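Long-range contacts in putative DD-carboxypeptidase TP_0574 (Treponema pallidum, PDB 1O75), which binds penicillin and shows zinc-stimulated carboxypeptidase activity on synthetic depsipeptides, and is possibly a D,D-carboxypeptidase acting on peptidoglycan: residues G75-S80 with D141-K146; S205-H210 with G321-V326; L348-A353 with Q377-G382. The protein carries 2 engineered substitutions. All blocks are in the same frame, centred on the assembly; numbering follows the deposited sequence.

Contact 1. Residues G75-S80 with D141-K146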
loop_
_atom_site.group_PDB
_atom_site.type_symbol
_atom_site.label_atom_id
_atom_site.label_comp_id
_atom_site.label_asym_id
_atom_site.label_seq_id
_atom_site.Cartn_x
_atom_site.Cartn_y
_atom_site.Cartn_z
ATOM N N GLY B 75 -20.485 13.430 -15.331
ATOM C CA GLY B 75 -20.879 12.033 -15.234
ATOM C C GLY B 75 -21.919 11.621 -16.262
ATOM O O GLY B 75 -22.600 12.480 -16.840
ATOM N N GLU B 76 -22.036 10.313 -16.494
ATOM C CA GLU B 76 -23.004 9.780 -17.452
ATOM C C GLU B 76 -24.150 9.121 -16.700
ATOM O O GLU B 76 -23.938 8.441 -15.684
ATOM C CB GLU B 76 -22.364 8.738 -18.361
ATOM C CG GLU B 76 -21.133 9.211 -19.063
ATOM C CD GLU B 76 -20.528 8.152 -19.949
ATOM O OE1 GLU B 76 -20.647 6.950 -19.627
ATOM O OE2 GLU B 76 -19.914 8.522 -20.964
ATOM N N LYS B 77 -25.362 9.311 -17.206
ATOM C CA LYS B 77 -26.535 8.735 -16.559
ATOM C C LYS B 77 -26.405 7.240 -16.345
ATOM O O LYS B 77 -26.047 6.485 -17.256
ATOM C CB LYS B 77 -27.808 9.008 -17.372
ATOM C CG LYS B 77 -29.068 8.525 -16.646
ATOM C CD LYS B 77 -30.259 8.518 -17.589
ATOM C CE LYS B 77 -31.489 7.902 -16.948
ATOM N NZ LYS B 77 -32.567 7.735 -17.985
ATOM N N VAL B 78 -26.683 6.818 -15.117
ATOM C CA VAL B 78 -26.626 5.395 -14.767
ATOM C C VAL B 78 -27.937 4.697 -15.170
ATOM O O VAL B 78 -29.015 5.173 -14.820
ATOM C CB VAL B 78 -26.442 5.218 -13.247
ATOM C CG1 VAL B 78 -26.662 3.770 -12.866
ATOM C CG2 VAL B 78 -25.026 5.677 -12.838
ATOM N N LEU B 79 -27.812 3.583 -15.888
ATOM C CA LEU B 79 -28.934 2.768 -16.346
ATOM C C LEU B 79 -29.071 1.542 -15.446
ATOM O O LEU B 79 -30.168 1.006 -15.257
ATOM C CB LEU B 79 -28.716 2.320 -17.792
ATOM C CG LEU B 79 -28.717 3.466 -18.806
ATOM C CD1 LEU B 79 -28.389 2.921 -20.172
ATOM C CD2 LEU B 79 -30.089 4.156 -18.810
ATOM N N SER B 80 -27.953 1.069 -14.902
ATOM C CA SER B 80 -28.024 -0.065 -13.978
ATOM C C SER B 80 -26.734 -0.181 -13.209
ATOM O O SER B 80 -25.696 0.310 -13.652
ATOM C CB SER B 80 -28.283 -1.383 -14.717
ATOM O OG SER B 80 -27.112 -1.869 -15.337
ATOM N N ASP B 141 -30.833 15.775 -8.820
ATOM C CA ASP B 141 -32.287 15.677 -8.836
ATOM C C ASP B 141 -32.709 14.230 -8.715
ATOM O O ASP B 141 -33.463 13.733 -9.541
ATOM C CB ASP B 141 -32.883 16.245 -10.129
ATOM C CG ASP B 141 -32.747 17.747 -10.225
ATOM O OD1 ASP B 141 -32.994 18.427 -9.201
ATOM O OD2 ASP B 141 -32.406 18.241 -11.325
ATOM N N SER B 142 -32.196 13.543 -7.707
ATOM C CA SER B 142 -32.580 12.157 -7.489
ATOM C C SER B 142 -32.145 11.179 -8.585
ATOM O O SER B 142 -32.542 10.011 -8.572
ATOM C CB SER B 142 -34.100 12.082 -7.304
ATOM O OG SER B 142 -34.559 13.185 -6.534
ATOM N N GLU B 143 -31.365 11.647 -9.553
ATOM C CA GLU B 143 -30.857 10.750 -10.591
ATOM C C GLU B 143 -29.347 10.606 -10.370
ATOM O O GLU B 143 -28.687 11.547 -9.931
ATOM C CB GLU B 143 -31.114 11.298 -11.986
ATOM C CG GLU B 143 -32.517 11.064 -12.503
ATOM C CD GLU B 143 -32.564 11.103 -14.022
ATOM O OE1 GLU B 143 -32.141 10.104 -14.656
ATOM O OE2 GLU B 143 -33.012 12.137 -14.576
ATOM N N GLU B 144 -28.810 9.437 -10.691
ATOM C CA GLU B 144 -27.395 9.147 -10.480
ATOM C C GLU B 144 -26.588 9.147 -11.775
ATOM O O GLU B 144 -27.052 8.689 -12.823
ATOM C CB GLU B 144 -27.255 7.792 -9.767
ATOM C CG GLU B 144 -25.837 7.422 -9.332
ATOM C CD GLU B 144 -25.764 6.040 -8.698
ATOM O OE1 GLU B 144 -26.774 5.313 -8.750
ATOM O OE2 GLU B 144 -24.698 5.677 -8.159
ATOM N N TYR B 145 -25.364 9.661 -11.686
ATOM C CA TYR B 145 -24.470 9.736 -12.836
ATOM C C TYR B 145 -23.105 9.189 -12.452
ATOM O O TYR B 145 -22.603 9.519 -11.398
ATOM C CB TYR B 145 -24.322 11.194 -13.274
ATOM C CG TYR B 145 -25.599 11.803 -13.803
ATOM C CD1 TYR B 145 -25.928 11.708 -15.154
ATOM C CD2 TYR B 145 -26.490 12.451 -12.948
ATOM C CE1 TYR B 145 -27.110 12.242 -15.643
ATOM C CE2 TYR B 145 -27.679 12.988 -13.429
ATOM C CZ TYR B 145 -27.977 12.876 -14.778
ATOM O OH TYR B 145 -29.155 13.403 -15.252
ATOM N N LYS B 146 -22.531 8.357 -13.310
ATOM C CA LYS B 146 -21.213 7.781 -13.075
ATOM C C LYS B 146 -20.144 8.795 -13.513
ATOM O O LYS B 146 -20.108 9.208 -14.677
ATOM C CB LYS B 146 -21.048 6.506 -13.890
ATOM C CG LYS B 146 -19.657 5.860 -13.823
ATOM C CD LYS B 146 -19.628 4.609 -14.678
ATOM C CE LYS B 146 -18.281 4.355 -15.340
ATOM N NZ LYS B 146 -17.465 3.331 -14.625
HETATM O O HOH W 1 -29.569 7.109 -13.373
#

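Contact 2. Residues S205-H210 with G321-V326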
loop_
_atom_site.group_PDB
_atom_site.type_symbol
_atom_site.label_atom_id
_atom_site.label_comp_id
_atom_site.label_asym_id
_atom_site.label_seq_id
_atom_site.Cartn_x
_atom_site.Cartn_y
_atom_site.Cartn_z
ATOM N N SER B 205 8.268 31.923 9.817
ATOM C CA SER B 205 9.004 30.873 10.508
ATOM C C SER B 205 8.271 30.423 11.777
ATOM O O SER B 205 8.779 29.604 12.534
ATOM C CB SER B 205 10.399 31.378 10.876
ATOM O OG SER B 205 10.297 32.594 11.605
ATOM N N MET B 206 7.080 30.964 11.999
ATOM C CA MET B 206 6.277 30.626 13.170
ATOM C C MET B 206 6.154 29.104 13.309
ATOM O O MET B 206 5.740 28.419 12.374
ATOM C CB MET B 206 4.894 31.278 13.027
ATOM C CG MET B 206 3.984 31.178 14.239
ATOM S SD MET B 206 2.805 29.796 14.146
ATOM C CE MET B 206 2.678 29.331 15.927
ATOM N N GLU B 207 6.531 28.574 14.468
ATOM C CA GLU B 207 6.460 27.137 14.693
ATOM C C GLU B 207 5.277 26.735 15.555
ATOM O O GLU B 207 4.931 27.420 16.528
ATOM C CB GLU B 207 7.751 26.639 15.334
ATOM C CG GLU B 207 8.987 26.907 14.497
ATOM C CD GLU B 207 10.242 26.352 15.137
ATOM O OE1 GLU B 207 10.130 25.833 16.266
ATOM O OE2 GLU B 207 11.336 26.430 14.521
ATOM N N SER B 208 4.654 25.620 15.182
ATOM C CA SER B 208 3.502 25.076 15.891
ATOM C C SER B 208 3.756 23.608 16.210
ATOM O O SER B 208 4.502 22.932 15.503
ATOM C CB SER B 208 2.252 25.170 15.028
ATOM O OG SER B 208 2.041 26.495 14.605
ATOM N N PRO B 209 3.140 23.100 17.288
ATOM C CA PRO B 209 3.302 21.699 17.697
ATOM C C PRO B 209 2.901 20.699 16.601
ATOM O O PRO B 209 3.491 19.629 16.493
ATOM C CB PRO B 209 2.394 21.591 18.920
ATOM C CG PRO B 209 2.452 22.990 19.501
ATOM C CD PRO B 209 2.317 23.841 18.262
ATOM N N HIS B 210 1.913 21.052 15.785
ATOM C CA HIS B 210 1.452 20.142 14.733
ATOM C C HIS B 210 2.287 20.163 13.446
ATOM O O HIS B 210 1.995 19.415 12.512
ATOM C CB HIS B 210 -0.024 20.426 14.385
ATOM C CG HIS B 210 -0.239 21.631 13.516
ATOM N ND1 HIS B 210 -1.487 22.006 13.070
ATOM C CD2 HIS B 210 0.625 22.557 13.036
ATOM C CE1 HIS B 210 -1.386 23.114 12.356
ATOM N NE2 HIS B 210 -0.115 23.469 12.321
ATOM N N GLY B 321 -1.722 26.830 7.576
ATOM C CA GLY B 321 -1.482 26.652 8.996
ATOM C C GLY B 321 -0.274 25.840 9.375
ATOM O O GLY B 321 -0.022 25.639 10.568
ATOM N N TYR B 322 0.467 25.362 8.377
ATOM C CA TYR B 322 1.651 24.566 8.634
ATOM C C TYR B 322 2.921 25.218 8.102
ATOM O O TYR B 322 2.902 25.941 7.102
ATOM C CB TYR B 322 1.547 23.185 7.966
ATOM C CG TYR B 322 0.535 22.252 8.591
ATOM C CD1 TYR B 322 -0.812 22.327 8.249
ATOM C CD2 TYR B 322 0.931 21.301 9.533
ATOM C CE1 TYR B 322 -1.765 21.461 8.838
ATOM C CE2 TYR B 322 -0.010 20.427 10.131
ATOM C CZ TYR B 322 -1.350 20.520 9.772
ATOM O OH TYR B 322 -2.276 19.670 10.338
ATOM N N ARG B 323 4.028 24.941 8.771
ATOM C CA ARG B 323 5.318 25.454 8.351
ATOM C C ARG B 323 5.606 24.761 7.006
ATOM O O ARG B 323 5.171 23.625 6.787
ATOM C CB ARG B 323 6.367 25.074 9.402
ATOM C CG ARG B 323 7.720 25.761 9.254
ATOM C CD ARG B 323 8.507 25.709 10.567
ATOM N NE ARG B 323 8.973 24.363 10.902
ATOM C CZ ARG B 323 8.747 23.754 12.062
ATOM N NH1 ARG B 323 8.052 24.362 13.008
ATOM N NH2 ARG B 323 9.230 22.539 12.283
ATOM N N ASP B 324 6.298 25.443 6.095
ATOM C CA ASP B 324 6.624 24.830 4.798
ATOM C C ASP B 324 7.466 23.568 5.044
ATOM O O ASP B 324 8.244 23.501 5.988
ATOM C CB ASP B 324 7.423 25.792 3.901
ATOM C CG ASP B 324 6.564 26.906 3.284
ATOM O OD1 ASP B 324 5.341 26.977 3.546
ATOM O OD2 ASP B 324 7.117 27.723 2.518
ATOM N N VAL B 325 7.293 22.550 4.213
ATOM C CA VAL B 325 8.095 21.344 4.353
ATOM C C VAL B 325 8.994 21.327 3.136
ATOM O O VAL B 325 8.501 21.252 2.013
ATOM C CB VAL B 325 7.223 20.092 4.339
ATOM C CG1 VAL B 325 8.116 18.845 4.347
ATOM C CG2 VAL B 325 6.277 20.126 5.550
ATOM N N VAL B 326 10.302 21.383 3.349
ATOM C CA VAL B 326 11.235 21.427 2.231
ATOM C C VAL B 326 11.959 20.107 2.093
ATOM O O VAL B 326 12.501 19.591 3.065
ATOM C CB VAL B 326 12.290 22.572 2.415
ATOM C CG1 VAL B 326 13.229 22.630 1.217
ATOM C CG2 VAL B 326 11.580 23.922 2.572
#

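Contact 3. Residues L348-A353 with Q377-G382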
loop_
_atom_site.group_PDB
_atom_site.type_symbol
_atom_site.label_atom_id
_atom_site.label_comp_id
_atom_site.label_asym_id
_atom_site.label_seq_id
_atom_site.Cartn_x
_atom_site.Cartn_y
_atom_site.Cartn_z
ATOM N N LEU B 348 18.534 -14.904 -16.561
ATOM C CA LEU B 348 18.240 -13.560 -17.041
ATOM C C LEU B 348 19.475 -13.104 -17.815
ATOM O O LEU B 348 20.564 -12.981 -17.254
ATOM C CB LEU B 348 17.960 -12.623 -15.856
ATOM C CG LEU B 348 17.989 -11.103 -16.062
ATOM C CD1 LEU B 348 17.193 -10.711 -17.289
ATOM C CD2 LEU B 348 17.434 -10.422 -14.817
ATOM N N THR B 349 19.309 -12.873 -19.113
ATOM C CA THR B 349 20.427 -12.455 -19.944
ATOM C C THR B 349 20.415 -10.959 -20.237
ATOM O O THR B 349 19.468 -10.433 -20.823
ATOM C CB THR B 349 20.446 -13.241 -21.277
ATOM O OG1 THR B 349 20.641 -14.635 -21.005
ATOM C CG2 THR B 349 21.570 -12.747 -22.177
ATOM N N ILE B 350 21.485 -10.283 -19.829
ATOM C CA ILE B 350 21.620 -8.845 -20.031
ATOM C C ILE B 350 22.761 -8.483 -20.976
ATOM O O ILE B 350 23.919 -8.827 -20.738
ATOM C CB ILE B 350 21.845 -8.120 -18.689
ATOM C CG1 ILE B 350 20.565 -8.175 -17.858
ATOM C CG2 ILE B 350 22.262 -6.682 -18.930
ATOM C CD1 ILE B 350 20.609 -7.328 -16.620
ATOM N N GLY B 351 22.422 -7.778 -22.048
ATOM C CA GLY B 351 23.424 -7.368 -23.009
ATOM C C GLY B 351 23.073 -6.017 -23.591
ATOM O O GLY B 351 22.060 -5.429 -23.223
ATOM N N GLY B 352 23.916 -5.518 -24.492
ATOM C CA GLY B 352 23.657 -4.234 -25.122
ATOM C C GLY B 352 24.153 -3.020 -24.359
ATOM O O GLY B 352 24.183 -1.910 -24.901
ATOM N N ALA B 353 24.549 -3.220 -23.106
ATOM C CA ALA B 353 25.032 -2.114 -22.292
ATOM C C ALA B 353 26.461 -2.321 -21.813
ATOM O O ALA B 353 26.965 -3.441 -21.767
ATOM C CB ALA B 353 24.109 -1.903 -21.099
ATOM N N GLN B 377 17.342 -8.057 -7.115
ATOM C CA GLN B 377 18.446 -9.001 -7.266
ATOM C C GLN B 377 19.598 -8.376 -8.029
ATOM O O GLN B 377 19.425 -7.914 -9.158
ATOM C CB GLN B 377 17.983 -10.266 -7.998
ATOM C CG GLN B 377 17.161 -11.196 -7.140
ATOM C CD GLN B 377 17.880 -11.569 -5.863
ATOM O OE1 GLN B 377 18.983 -12.123 -5.894
ATOM N NE2 GLN B 377 17.262 -11.263 -4.728
ATOM N N ALA B 378 20.774 -8.364 -7.403
ATOM C CA ALA B 378 21.965 -7.800 -8.026
ATOM C C ALA B 378 22.180 -8.488 -9.361
ATOM O O ALA B 378 21.899 -9.678 -9.509
ATOM C CB ALA B 378 23.173 -8.002 -7.128
ATOM N N VAL B 379 22.676 -7.742 -10.336
ATOM C CA VAL B 379 22.903 -8.300 -11.658
ATOM C C VAL B 379 24.104 -7.678 -12.359
ATOM O O VAL B 379 24.543 -6.575 -12.019
ATOM C CB VAL B 379 21.635 -8.133 -12.534
ATOM C CG1 VAL B 379 21.996 -8.098 -14.002
ATOM C CG2 VAL B 379 20.681 -9.280 -12.268
ATOM N N SER B 380 24.630 -8.413 -13.335
ATOM C CA SER B 380 25.775 -7.976 -14.122
ATOM C C SER B 380 25.505 -8.282 -15.589
ATOM O O SER B 380 24.480 -8.874 -15.936
ATOM C CB SER B 380 27.039 -8.711 -13.670
ATOM O OG SER B 380 27.234 -8.558 -12.274
ATOM N N LEU B 381 26.434 -7.876 -16.448
ATOM C CA LEU B 381 26.311 -8.099 -17.882
ATOM C C LEU B 381 26.429 -9.593 -18.213
ATOM O O LEU B 381 27.188 -10.325 -17.570
ATOM C CB LEU B 381 27.397 -7.295 -18.606
ATOM C CG LEU B 381 27.454 -7.291 -20.132
ATOM C CD1 LEU B 381 26.131 -6.817 -20.726
ATOM C CD2 LEU B 381 28.593 -6.380 -20.562
ATOM N N GLY B 382 25.664 -10.045 -19.204
ATOM C CA GLY B 382 25.709 -11.445 -19.596
ATOM C C GLY B 382 24.522 -12.287 -19.149
ATOM O O GLY B 382 23.369 -11.962 -19.432
#

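Contact 1. Residues G75-S80 with D141-K146
Glu76 and Lys146 form an antiparallel backbone pair where strand 69-85 meets strand 143-163, a splayed junction with the two short strand segments at 129°. As a hydrogen-bonded pair they exchange two bonds: Glu76 N gives to Lys146 O at 2.9 Å, and Lys146 N returns to Glu76 O at 2.8 Å. One step on, Lys77 and Tyr145 are the non-hydrogen-bonded pair, and beyond them Val78 N reaches Glu144 O at 3.0 Å, the straightest of the three bonds (167° at the hydrogen). There the strands begin to part, and a water bridges Val78 O and Glu144 O, donating to both. The two strands belong to the large mixed sheet of the N-terminal region, where 69-85 also pairs with 91-98 and 101-114; a classic beta bulge follows at once, Leu79 and Ser80 both facing Glu96. On the Lys77 and Tyr145 face, the ring carbon CE1 of Tyr145 lies 3.7 Å from Lys77 CB. Lys77 runs out fully extended, CG anti to the backbone N (chi1 -175°), and passes obliquely by Glu143, the opposite charges staying short of a salt bridge. Across the sheet, Val78 CG2 packs 4.0 Å from CG of Glu144; the carboxylate of that residue turns to Lys81 and Ser137. Glu76 bonds Thr97 and also Ser387 of the second subunit, and Lys146 NZ the carbonyl of Ser375 of the second subunit.

Contact 2. Residues S205-H210 with G321-V326
His210 NE2 donates to Gly321 O at 2.8 Å, the one hydrogen bond between the loop 205-210 and the segment 321-326. The acceptor lies in the plane of the imidazole, but the donor stands 41° out of the carbonyl plane and so misses the lone pairs. Glu207 and Arg323 come together without a bond. Arg323 was modelled in two positions; in this one NH1 lies alongside Glu207 CB and CG, a provisional contact, and no N-H points at the carboxylate, so any attraction is probably a weak electrostatic one. The salt bridge of Arg323 goes to Asp211, which also accepts from Ser208 N. Packing centres on a face-to-face stack of His210 on Tyr322, ring centroids 3.9 Å apart and planes 9° from parallel. Tyr322 CE2 sits over the middle of the imidazole. The imidazole takes the crowded position between backbone N and carbonyl carbon (chi1 78°), which turns its edge to Gly321 and one face to Tyr322. The contact thus packs the hairpin turn between strands 311-319 and 325-331 on the loop leading into strand 212-220. Tyr322 also meets Tyr251 of helix 245-252 edge-to-face, while Val325 bonds to Leu317 of strand 311-319.

Contact 3. Residues L348-A353 with Q377-G382
Ile350 and Gly382 form a hydrogen-bonded antiparallel pair that adds strand 382-385 to the edge of strand 347-351, soon after the chain has left strand 372-378 of a neighbouring four-stranded sheet. Ile350 N bonds to Gly382 O, and Gly382 N to Ile350 O in the carbonyl plane; both are modelled at 2.6 Å, doubtfully short. On the buried side, where the packing is close, methyls of Ile350 and Val379 meet, modelled too near each other for the detail to be trusted, and Leu348 CD2 adds a contact 4.3 Å from Val379 CG2. Ile339 and Leu358 close on Ile350, and Val363 of strand 362-367 on Leu348 and Val379, so this apolar patch lies between the two sheets. The outer side is looser. Leu381 is exposed, and although its side chain sets out away from strand 347-351, CG placed beside its own carbonyl carbon (chi1 -177°) lets the branch bend back: CD1 lies 4.3 Å from Ile350 CG2, and CD2 reaches Ala353 O at 3.6 Å. Asn384 ties the crossing further, accepting from Ser380 N and donating to Leu348 O. Main-chain bonds thus make the join, while apolar side chains fill between the sheets.

In the fold
The three contacts follow one another along the chain without overlapping or touching, their centres about 43 to 53 Å apart, and no two share a strand. Contacts 1 and 3 are partly buried and rest on antiparallel strand pairing, in the large N-terminal sheet and at the edge of a small three-stranded C-terminal sheet respectively. Contact 2 is a surface contact of a loop against a hairpin turn, where a ring stack and one side-chain bond replace backbone pairing. Charged side chains edge contacts 1 and 2, whereas contact 3 is apolar beyond its backbone. Contact 1 alone touches the second subunit, reaching Ser375 of the second subunit, just ahead of that subunit's own segment 377-382.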